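Local coordinates for protein muramoyltetrapeptide carboxypeptidase (PDB 6UUK) that probably acts as a serine-type LD-carboxypeptidase of the S66 family, trimming muramoyl tetrapeptides of the bacterial cell wall, at residues 131-136 with 232-237; 258-263 with 297-302; 136-141 with 162-167. All blocks are in the same frame, centred on the assembly; numbering follows the deposited sequence.

Contacts 1 and 3 are neighbours, their centres about 10 Å apart, and contact 2 lies about 25 Å from the centre of contact 1. Contact 1 joins the two family regions of the chain by one indole. Contact 3, within the N-terminal region, continues that packing: Trp234 CZ3 lies 3.7 Å from Phe138 CE1. The two also share Leu136 along the chain. Contact 2 pairs two helices of the C-terminal region and meets contact 1 through Met235 CE and Leu262 CD2, 4.2 Å apart. Contacts 1 and 2 also touch the second subunit. The side chain of Leu259 in contact 2 is about 10 Å from that of Glu246, a predicted charge-relay residue; contacts 1 and 3 lie away from the predicted catalytic residues.

Contact 1: 131-136 with 232-237; sequences RLLHDL and TPWMPD
A type I beta turn, Thr232 to Met235, carries Trp234 from the C-terminal region of this LD-carboxypeptidase onto the loop before helix 138-142 of the N-terminal region, so the contact bridges the two halves of the S66 fold. Met235 N closes the turn on Thr232 O. Leu133 lies over one face of the indole: its CD1 makes a CH-pi contact with the five-membered ring, 3.6 Å from the centroid and only 8° off the normal. Nearer the backbone, CB of Leu133 packs 3.6 Å from Trp234 CZ2. With CG of Trp234 anti to the carbonyl carbon (chi1 -49°), the indole projects toward the loop and its benzo edge arrives at His134. That pair is T-shaped, the edge of Trp234 directed at the imidazole face, with the planes at 71° and the centroids of the His134 ring and the Trp234 six-membered ring 5.4 Å apart. The pyrrole nitrogen NE1 is hydrogen-bonded to Glu264 of the second subunit, which ties the ring to the dimer interface as well. Cutting Trp234 back to an alanine would probably leave Leu133 CD1 with no ring to cover and Glu264 of the second subunit without this donor. Ala160 and Met229 also touch the indole. At its far corner, Trp234 CH2 comes 3.4 Å from the carbonyl oxygen Leu133 O.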
loop_
_atom_site.group_PDB
_atom_site.type_symbol
_atom_site.label_atom_id
_atom_site.label_comp_id
_atom_site.label_asym_id
_atom_site.label_seq_id
_atom_site.Cartn_x
_atom_site.Cartn_y
_atom_site.Cartn_z
ATOM N N ARG B 131 -14.636 -3.022 -0.203
ATOM C CA ARG B 131 -15.584 -3.314 0.867
ATOM C C ARG B 131 -16.643 -4.337 0.475
ATOM O O ARG B 131 -17.402 -4.775 1.347
ATOM C CB ARG B 131 -16.285 -2.032 1.318
ATOM C CG ARG B 131 -15.561 -1.254 2.399
ATOM C CD ARG B 131 -16.499 -0.234 3.027
ATOM N NE ARG B 131 -15.952 0.352 4.247
ATOM C CZ ARG B 131 -16.665 1.061 5.115
ATOM N NH1 ARG B 131 -16.090 1.558 6.201
ATOM N NH2 ARG B 131 -17.957 1.267 4.901
ATOM N N LEU B 132 -16.724 -4.726 -0.799
ATOM C CA LEU B 132 -17.811 -5.591 -1.238
ATOM C C LEU B 132 -17.339 -6.655 -2.223
ATOM O O LEU B 132 -18.125 -7.123 -3.053
ATOM C CB LEU B 132 -18.942 -4.763 -1.856
ATOM C CG LEU B 132 -18.555 -3.552 -2.712
ATOM C CD1 LEU B 132 -18.135 -3.960 -4.117
ATOM C CD2 LEU B 132 -19.696 -2.550 -2.762
ATOM N N LEU B 133 -16.069 -7.060 -2.142
ATOM C CA LEU B 133 -15.580 -8.115 -3.023
ATOM C C LEU B 133 -16.286 -9.440 -2.758
ATOM O O LEU B 133 -16.493 -10.228 -3.688
ATOM C CB LEU B 133 -14.069 -8.279 -2.864
ATOM C CG LEU B 133 -13.194 -7.183 -3.475
ATOM C CD1 LEU B 133 -11.730 -7.434 -3.159
ATOM C CD2 LEU B 133 -13.413 -7.101 -4.977
ATOM N N HIS B 134 -16.664 -9.699 -1.506
ATOM C CA HIS B 134 -17.370 -10.929 -1.172
ATOM C C HIS B 134 -18.868 -10.834 -1.425
ATOM O O HIS B 134 -19.527 -11.871 -1.559
ATOM C CB HIS B 134 -17.114 -11.301 0.289
ATOM C CG HIS B 134 -15.670 -11.532 0.609
ATOM N ND1 HIS B 134 -15.019 -12.707 0.299
ATOM C CD2 HIS B 134 -14.752 -10.740 1.211
ATOM C CE1 HIS B 134 -13.761 -12.628 0.696
ATOM N NE2 HIS B 134 -13.573 -11.445 1.253
ATOM N N ASP B 135 -19.422 -9.620 -1.487
ATOM C CA ASP B 135 -20.845 -9.472 -1.774
ATOM C C ASP B 135 -21.149 -9.733 -3.243
ATOM O O ASP B 135 -22.271 -10.130 -3.581
ATOM C CB ASP B 135 -21.322 -8.076 -1.377
ATOM C CG ASP B 135 -21.140 -7.793 0.100
ATOM O OD1 ASP B 135 -21.197 -8.750 0.901
ATOM O OD2 ASP B 135 -20.943 -6.614 0.462
ATOM N N LEU B 136 -20.177 -9.519 -4.121
ATOM C CA LEU B 136 -20.364 -9.708 -5.550
ATOM C C LEU B 136 -20.118 -11.163 -5.937
ATOM O O LEU B 136 -19.509 -11.938 -5.195
ATOM C CB LEU B 136 -19.426 -8.796 -6.342
ATOM C CG LEU B 136 -19.357 -7.332 -5.904
ATOM C CD1 LEU B 136 -18.332 -6.573 -6.726
ATOM C CD2 LEU B 136 -20.718 -6.666 -5.989
ATOM N N THR B 232 -3.511 -11.279 -1.599
ATOM C CA THR B 232 -4.933 -11.578 -1.587
ATOM C C THR B 232 -5.287 -12.554 -2.705
ATOM O O THR B 232 -4.647 -12.559 -3.761
ATOM C CB THR B 232 -5.746 -10.297 -1.755
ATOM O OG1 THR B 232 -5.592 -9.805 -3.092
ATOM C CG2 THR B 232 -5.267 -9.235 -0.777
ATOM N N PRO B 233 -6.304 -13.398 -2.496
ATOM C CA PRO B 233 -6.727 -14.319 -3.564
ATOM C C PRO B 233 -7.325 -13.625 -4.775
ATOM O O PRO B 233 -7.603 -14.300 -5.774
ATOM C CB PRO B 233 -7.770 -15.209 -2.870
ATOM C CG PRO B 233 -7.505 -15.053 -1.405
ATOM C CD PRO B 233 -7.024 -13.647 -1.238
ATOM N N TRP B 234 -7.537 -12.309 -4.721
ATOM C CA TRP B 234 -8.099 -11.581 -5.849
ATOM C C TRP B 234 -7.049 -11.169 -6.872
ATOM O O TRP B 234 -7.413 -10.656 -7.936
ATOM C CB TRP B 234 -8.847 -10.341 -5.353
ATOM C CG TRP B 234 -9.800 -10.617 -4.232
ATOM C CD1 TRP B 234 -9.580 -10.414 -2.901
ATOM C CD2 TRP B 234 -11.125 -11.154 -4.342
ATOM N NE1 TRP B 234 -10.686 -10.787 -2.175
ATOM C CE2 TRP B 234 -11.647 -11.246 -3.037
ATOM C CE3 TRP B 234 -11.919 -11.564 -5.418
ATOM C CZ2 TRP B 234 -12.928 -11.731 -2.778
ATOM C CZ3 TRP B 234 -13.190 -12.045 -5.158
ATOM C CH2 TRP B 234 -13.681 -12.124 -3.850
HETATM N N MSE B 235 -5.768 -11.376 -6.581
HETATM C CA MSE B 235 -4.701 -11.059 -7.524
HETATM C C MSE B 235 -4.642 -12.083 -8.653
HETATM O O MSE B 235 -4.500 -13.280 -8.406
HETATM C CB MSE B 235 -3.351 -10.993 -6.806
HETATM C CG MSE B 235 -2.152 -10.920 -7.742
HETATM SE SE MSE B 235 -1.956 -9.196 -8.634
HETATM C CE MSE B 235 -1.133 -8.192 -7.179
ATOM N N PRO B 236 -4.760 -11.612 -9.893
ATOM C CA PRO B 236 -4.709 -12.532 -11.032
ATOM C C PRO B 236 -3.346 -13.195 -11.140
ATOM O O PRO B 236 -2.322 -12.636 -10.741
ATOM C CB PRO B 236 -4.991 -11.627 -12.238
ATOM C CG PRO B 236 -5.665 -10.423 -11.665
ATOM C CD PRO B 236 -5.064 -10.232 -10.308
ATOM N N ASP B 237 -3.348 -14.407 -11.686
ATOM C CA ASP B 237 -2.135 -15.203 -11.833
ATOM C C ASP B 237 -1.724 -15.239 -13.304
ATOM O O ASP B 237 -1.733 -16.279 -13.971
ATOM C CB ASP B 237 -2.356 -16.603 -11.276
ATOM C CG ASP B 237 -1.067 -17.385 -11.129
ATOM O OD1 ASP B 237 0.022 -16.858 -11.457
ATOM O OD2 ASP B 237 -1.147 -18.540 -10.671
#

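Contact 2: 258-263 with 297-302; sequences MLLQLD and LSWLRS
This is a buried, wholly apolar helix-to-helix contact in the C-terminal region, between helix 252-264 and helix 293-303. No hydrogen bond crosses it. The backbones come nearest at Leu259 and Leu300, whose CA atoms are 8.5 Å apart, leaving the meeting to two pairs of side chains. In the first, both residues point toward the other helix and the two side chains cross at about a right angle. Leu259 CD1 does the touching, 3.7 Å from Leu300 CD2 and 4.0 Å from Leu300 CD1, so one methyl rests against both branches of the opposing leucine. With its CG anti to the backbone N (chi1 -176°), Leu300 presents both of its methyls to that one methyl of Leu259.

The second pair is Leu260 with Trp299. Leu260 CD2 lies at the edge of the indole, in its plane, and is 3.8 Å from Trp299 CZ3 and equally far from CH2; the branch therefore meets the outer rim of the benzo ring and not a face. Leu260 CD1 stands a little farther off, 4.1 Å from Trp299 CH2. The other end of the indole belongs to the dimer interface, where NE1 is hydrogen-bonded to Asp101 of the second subunit and the ring makes a cation-pi contact with Arg131 of that subunit.

Around the pair, Leu300 also packs on Leu274 of strand 273-280, and Leu297 reaches both that strand and strand 308-310. On helix 252-264, Met258 and Gln261 rest against helix 223-228, which places this helix between helix 223-228 and helix 293-303.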
loop_
_atom_site.group_PDB
_atom_site.type_symbol
_atom_site.label_atom_id
_atom_site.label_comp_id
_atom_site.label_asym_id
_atom_site.label_seq_id
_atom_site.Cartn_x
_atom_site.Cartn_y
_atom_site.Cartn_z
HETATM N N MSE B 258 5.938 0.329 -3.606
HETATM C CA MSE B 258 4.863 -0.545 -4.059
HETATM C C MSE B 258 5.319 -1.449 -5.200
HETATM O O MSE B 258 4.811 -2.559 -5.362
HETATM C CB MSE B 258 3.650 0.283 -4.485
HETATM C CG MSE B 258 2.984 1.010 -3.330
HETATM SE SE MSE B 258 1.502 2.146 -3.881
HETATM C CE MSE B 258 0.857 2.671 -2.117
ATOM N N LEU B 259 6.282 -0.971 -5.992
ATOM C CA LEU B 259 6.869 -1.821 -7.022
ATOM C C LEU B 259 7.740 -2.911 -6.415
ATOM O O LEU B 259 7.862 -3.997 -6.992
ATOM C CB LEU B 259 7.679 -0.978 -8.008
ATOM C CG LEU B 259 6.878 -0.121 -8.991
ATOM C CD1 LEU B 259 7.806 0.737 -9.835
ATOM C CD2 LEU B 259 5.998 -0.992 -9.872
ATOM N N LEU B 260 8.351 -2.645 -5.258
ATOM C CA LEU B 260 9.120 -3.680 -4.578
ATOM C C LEU B 260 8.215 -4.745 -3.976
ATOM O O LEU B 260 8.604 -5.917 -3.904
ATOM C CB LEU B 260 10.006 -3.063 -3.496
ATOM C CG LEU B 260 11.293 -2.390 -3.980
ATOM C CD1 LEU B 260 12.092 -1.850 -2.804
ATOM C CD2 LEU B 260 12.128 -3.362 -4.799
ATOM N N GLN B 261 7.012 -4.364 -3.537
ATOM C CA GLN B 261 6.065 -5.358 -3.041
ATOM C C GLN B 261 5.634 -6.300 -4.157
ATOM O O GLN B 261 5.537 -7.515 -3.952
ATOM C CB GLN B 261 4.851 -4.672 -2.419
ATOM C CG GLN B 261 3.822 -5.642 -1.857
ATOM C CD GLN B 261 2.681 -4.940 -1.150
ATOM O OE1 GLN B 261 2.463 -3.743 -1.335
ATOM N NE2 GLN B 261 1.947 -5.682 -0.329
ATOM N N LEU B 262 5.375 -5.756 -5.348
ATOM C CA LEU B 262 5.071 -6.600 -6.497
ATOM C C LEU B 262 6.275 -7.415 -6.948
ATOM O O LEU B 262 6.097 -8.450 -7.598
ATOM C CB LEU B 262 4.558 -5.749 -7.658
ATOM C CG LEU B 262 3.351 -4.862 -7.351
ATOM C CD1 LEU B 262 2.926 -4.077 -8.582
ATOM C CD2 LEU B 262 2.194 -5.691 -6.810
ATOM N N ASP B 263 7.492 -6.974 -6.624
ATOM C CA ASP B 263 8.673 -7.749 -6.981
ATOM C C ASP B 263 8.985 -8.812 -5.932
ATOM O O ASP B 263 9.303 -9.955 -6.281
ATOM C CB ASP B 263 9.868 -6.819 -7.185
ATOM C CG ASP B 263 11.142 -7.572 -7.513
ATOM O OD1 ASP B 263 11.219 -8.181 -8.603
ATOM O OD2 ASP B 263 12.071 -7.551 -6.677
ATOM N N LEU B 297 13.850 5.043 -11.562
ATOM C CA LEU B 297 13.732 4.188 -12.739
ATOM C C LEU B 297 15.041 3.464 -13.028
ATOM O O LEU B 297 15.034 2.293 -13.431
ATOM C CB LEU B 297 13.298 5.021 -13.945
ATOM C CG LEU B 297 13.028 4.278 -15.253
ATOM C CD1 LEU B 297 11.837 3.344 -15.103
ATOM C CD2 LEU B 297 12.804 5.267 -16.385
ATOM N N SER B 298 16.174 4.142 -12.831
ATOM C CA SER B 298 17.466 3.499 -13.045
ATOM C C SER B 298 17.721 2.417 -12.003
ATOM O O SER B 298 18.268 1.356 -12.324
ATOM C CB SER B 298 18.582 4.542 -13.024
ATOM O OG SER B 298 19.845 3.943 -13.253
ATOM N N TRP B 299 17.334 2.668 -10.750
ATOM C CA TRP B 299 17.466 1.643 -9.721
ATOM C C TRP B 299 16.480 0.503 -9.943
ATOM O O TRP B 299 16.782 -0.650 -9.615
ATOM C CB TRP B 299 17.264 2.257 -8.335
ATOM C CG TRP B 299 17.579 1.318 -7.210
ATOM C CD1 TRP B 299 18.770 1.193 -6.557
ATOM C CD2 TRP B 299 16.689 0.371 -6.605
ATOM N NE1 TRP B 299 18.678 0.227 -5.584
ATOM C CE2 TRP B 299 17.411 -0.292 -5.593
ATOM C CE3 TRP B 299 15.354 0.018 -6.822
ATOM C CZ2 TRP B 299 16.842 -1.286 -4.800
ATOM C CZ3 TRP B 299 14.791 -0.968 -6.034
ATOM C CH2 TRP B 299 15.534 -1.609 -5.035
ATOM N N LEU B 300 15.303 0.806 -10.495
ATOM C CA LEU B 300 14.322 -0.237 -10.770
ATOM C C LEU B 300 14.798 -1.160 -11.885
ATOM O O LEU B 300 14.689 -2.386 -11.774
ATOM C CB LEU B 300 12.978 0.394 -11.134
ATOM C CG LEU B 300 11.812 -0.567 -11.368
ATOM C CD1 LEU B 300 11.340 -1.170 -10.054
ATOM C CD2 LEU B 300 10.669 0.137 -12.085
ATOM N N ARG B 301 15.333 -0.587 -12.967
ATOM C CA ARG B 301 15.807 -1.403 -14.079
ATOM C C ARG B 301 17.033 -2.223 -13.697
ATOM O O ARG B 301 17.248 -3.307 -14.250
ATOM C CB ARG B 301 16.106 -0.515 -15.286
ATOM C CG ARG B 301 14.860 0.068 -15.934
ATOM C CD ARG B 301 15.199 1.166 -16.927
ATOM N NE ARG B 301 14.019 1.613 -17.662
ATOM C CZ ARG B 301 13.988 2.683 -18.448
ATOM N NH1 ARG B 301 15.073 3.431 -18.598
ATOM N NH2 ARG B 301 12.870 3.013 -19.079
ATOM N N SER B 302 17.844 -1.730 -12.758
ATOM C CA SER B 302 18.972 -2.519 -12.276
ATOM C C SER B 302 18.511 -3.661 -11.381
ATOM O O SER B 302 19.126 -4.733 -11.379
ATOM C CB SER B 302 19.963 -1.624 -11.532
ATOM O OG SER B 302 20.500 -0.631 -12.388
#

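Contact 3: 136-141 with 162-167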
loop_
_atom_site.group_PDB
_atom_site.type_symbol
_atom_site.label_atom_id
_atom_site.label_comp_id
_atom_site.label_asym_id
_atom_site.label_seq_id
_atom_site.Cartn_x
_atom_site.Cartn_y
_atom_site.Cartn_z
ATOM N N LEU B 136 -20.177 -9.519 -4.121
ATOM C CA LEU B 136 -20.364 -9.708 -5.550
ATOM C C LEU B 136 -20.118 -11.163 -5.937
ATOM O O LEU B 136 -19.509 -11.938 -5.195
ATOM C CB LEU B 136 -19.426 -8.796 -6.342
ATOM C CG LEU B 136 -19.357 -7.332 -5.904
ATOM C CD1 LEU B 136 -18.332 -6.573 -6.726
ATOM C CD2 LEU B 136 -20.718 -6.666 -5.989
ATOM N N ASP B 137 -20.603 -11.524 -7.121
ATOM C CA ASP B 137 -20.411 -12.853 -7.698
ATOM C C ASP B 137 -19.687 -12.659 -9.028
ATOM O O ASP B 137 -20.320 -12.471 -10.070
ATOM C CB ASP B 137 -21.747 -13.579 -7.874
ATOM C CG ASP B 137 -21.575 -15.029 -8.288
ATOM O OD1 ASP B 137 -20.423 -15.509 -8.322
ATOM O OD2 ASP B 137 -22.595 -15.688 -8.579
ATOM N N PHE B 138 -18.354 -12.701 -8.985
ATOM C CA PHE B 138 -17.566 -12.466 -10.188
ATOM C C PHE B 138 -17.687 -13.603 -11.193
ATOM O O PHE B 138 -17.426 -13.391 -12.382
ATOM C CB PHE B 138 -16.101 -12.232 -9.816
ATOM C CG PHE B 138 -15.878 -10.974 -9.024
ATOM C CD1 PHE B 138 -15.866 -11.004 -7.639
ATOM C CD2 PHE B 138 -15.695 -9.761 -9.665
ATOM C CE1 PHE B 138 -15.668 -9.847 -6.909
ATOM C CE2 PHE B 138 -15.496 -8.599 -8.941
ATOM C CZ PHE B 138 -15.482 -8.643 -7.560
ATOM N N ALA B 139 -18.071 -14.802 -10.748
ATOM C CA ALA B 139 -18.413 -15.854 -11.696
ATOM C C ALA B 139 -19.687 -15.513 -12.456
ATOM O O ALA B 139 -19.818 -15.854 -13.637
ATOM C CB ALA B 139 -18.563 -17.191 -10.972
ATOM N N LYS B 140 -20.633 -14.841 -11.795
ATOM C CA LYS B 140 -21.817 -14.339 -12.483
ATOM C C LYS B 140 -21.480 -13.149 -13.371
ATOM O O LYS B 140 -22.074 -12.987 -14.444
ATOM C CB LYS B 140 -22.884 -13.953 -11.457
ATOM C CG LYS B 140 -24.166 -13.382 -12.043
ATOM C CD LYS B 140 -25.171 -14.477 -12.360
ATOM C CE LYS B 140 -26.526 -13.888 -12.720
ATOM N NZ LYS B 140 -27.563 -14.941 -12.902
ATOM N N LEU B 141 -20.527 -12.314 -12.948
ATOM C CA LEU B 141 -20.158 -11.143 -13.737
ATOM C C LEU B 141 -19.377 -11.533 -14.984
ATOM O O LEU B 141 -19.547 -10.921 -16.046
ATOM C CB LEU B 141 -19.347 -10.172 -12.880
ATOM C CG LEU B 141 -20.110 -9.460 -11.766
ATOM C CD1 LEU B 141 -19.147 -8.726 -10.850
ATOM C CD2 LEU B 141 -21.124 -8.500 -12.365
ATOM N N LEU B 162 -10.569 -10.414 -13.839
ATOM C CA LEU B 162 -9.501 -11.128 -14.528
ATOM C C LEU B 162 -9.124 -12.408 -13.794
ATOM O O LEU B 162 -8.659 -13.367 -14.420
ATOM C CB LEU B 162 -8.282 -10.221 -14.686
ATOM C CG LEU B 162 -7.147 -10.764 -15.552
ATOM C CD1 LEU B 162 -7.648 -11.070 -16.956
ATOM C CD2 LEU B 162 -6.000 -9.778 -15.592
ATOM N N LYS B 163 -9.317 -12.441 -12.473
ATOM C CA LYS B 163 -9.082 -13.671 -11.724
ATOM C C LYS B 163 -10.049 -14.769 -12.146
ATOM O O LYS B 163 -9.717 -15.958 -12.063
ATOM C CB LYS B 163 -9.201 -13.398 -10.224
ATOM C CG LYS B 163 -8.812 -14.570 -9.338
ATOM C CD LYS B 163 -7.365 -14.976 -9.567
ATOM C CE LYS B 163 -6.982 -16.167 -8.705
ATOM N NZ LYS B 163 -5.570 -16.582 -8.933
ATOM N N HIS B 164 -11.241 -14.394 -12.607
ATOM C CA HIS B 164 -12.232 -15.343 -13.093
ATOM C C HIS B 164 -12.241 -15.458 -14.612
ATOM O O HIS B 164 -13.036 -16.231 -15.156
ATOM C CB HIS B 164 -13.627 -14.953 -12.593
ATOM C CG HIS B 164 -13.782 -15.036 -11.105
ATOM N ND1 HIS B 164 -13.049 -14.258 -10.235
ATOM C CD2 HIS B 164 -14.585 -15.807 -10.335
ATOM C CE1 HIS B 164 -13.394 -14.547 -8.992
ATOM N NE2 HIS B 164 -14.325 -15.484 -9.025
ATOM N N GLY B 165 -11.386 -14.712 -15.306
ATOM C CA GLY B 165 -11.279 -14.830 -16.748
ATOM C C GLY B 165 -12.190 -13.896 -17.515
ATOM O O GLY B 165 -12.743 -14.276 -18.552
ATOM N N ALA B 166 -12.352 -12.670 -17.023
ATOM C CA ALA B 166 -13.193 -11.665 -17.658
ATOM C C ALA B 166 -12.333 -10.484 -18.080
ATOM O O ALA B 166 -11.537 -9.974 -17.283
ATOM C CB ALA B 166 -14.309 -11.205 -16.717
ATOM N N VAL B 167 -12.493 -10.053 -19.327
ATOM C CA VAL B 167 -11.724 -8.941 -19.872
ATOM C C VAL B 167 -12.442 -7.641 -19.534
ATOM O O VAL B 167 -13.606 -7.451 -19.900
ATOM C CB VAL B 167 -11.532 -9.084 -21.389
ATOM C CG1 VAL B 167 -10.895 -7.827 -21.961
ATOM C CG2 VAL B 167 -10.687 -10.307 -21.703
#
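His164 lays its imidazole over the start of helix 138-142, with Phe138 CB beneath the middle of the ring. The CB atom is 3.6 Å from the imidazole centroid and 7° off the normal, a well-centred CH-pi contact. Individual ring atoms confirm how even the overlap is: ND1 and CE1 of His164 are each 3.7 Å from Phe138 CB, and NE2 is 3.8 Å from it. The phenyl ring itself takes a smaller share. CG of Phe138 is anti to the carbonyl carbon (chi1 -66°), which carries the phenyl away from the histidine to meet Phe157 and pack on Ala160 and Leu133. The phenyl and imidazole planes are inclined at 36°, with centroids 5.8 Å apart, in an oblique arrangement.

Beside Phe138, the backbone of the helix's first turn also comes up to the imidazole, at a slant. His164 CD2 lies 3.7 Å from Ala139 N, and the CB of Ala139 is 4.3 Å from the same carbon. Between the two segments, the CA atoms come nearest here, 6.4 Å apart for Ala139 and His164.

Each segment contributes a helix end. Asp137 occupies the N-cap position of helix 138-142. On the other side, helix 155-163 finishes in a Schellman motif at Gly165, whose positive phi suits glycine, and His164 stands just before it in the chain.

No hydrogen bond joins the segments. The imidazole nitrogen ND1 is instead hydrogen-bonded to Ala160 O, four residues back, in helix 155-163, which probably restrains the ring's rotation. The chemistry across the contact is therefore dispersion and CH-pi attraction, with the histidine serving as a flat surface while its ND1 is satisfied by Ala160.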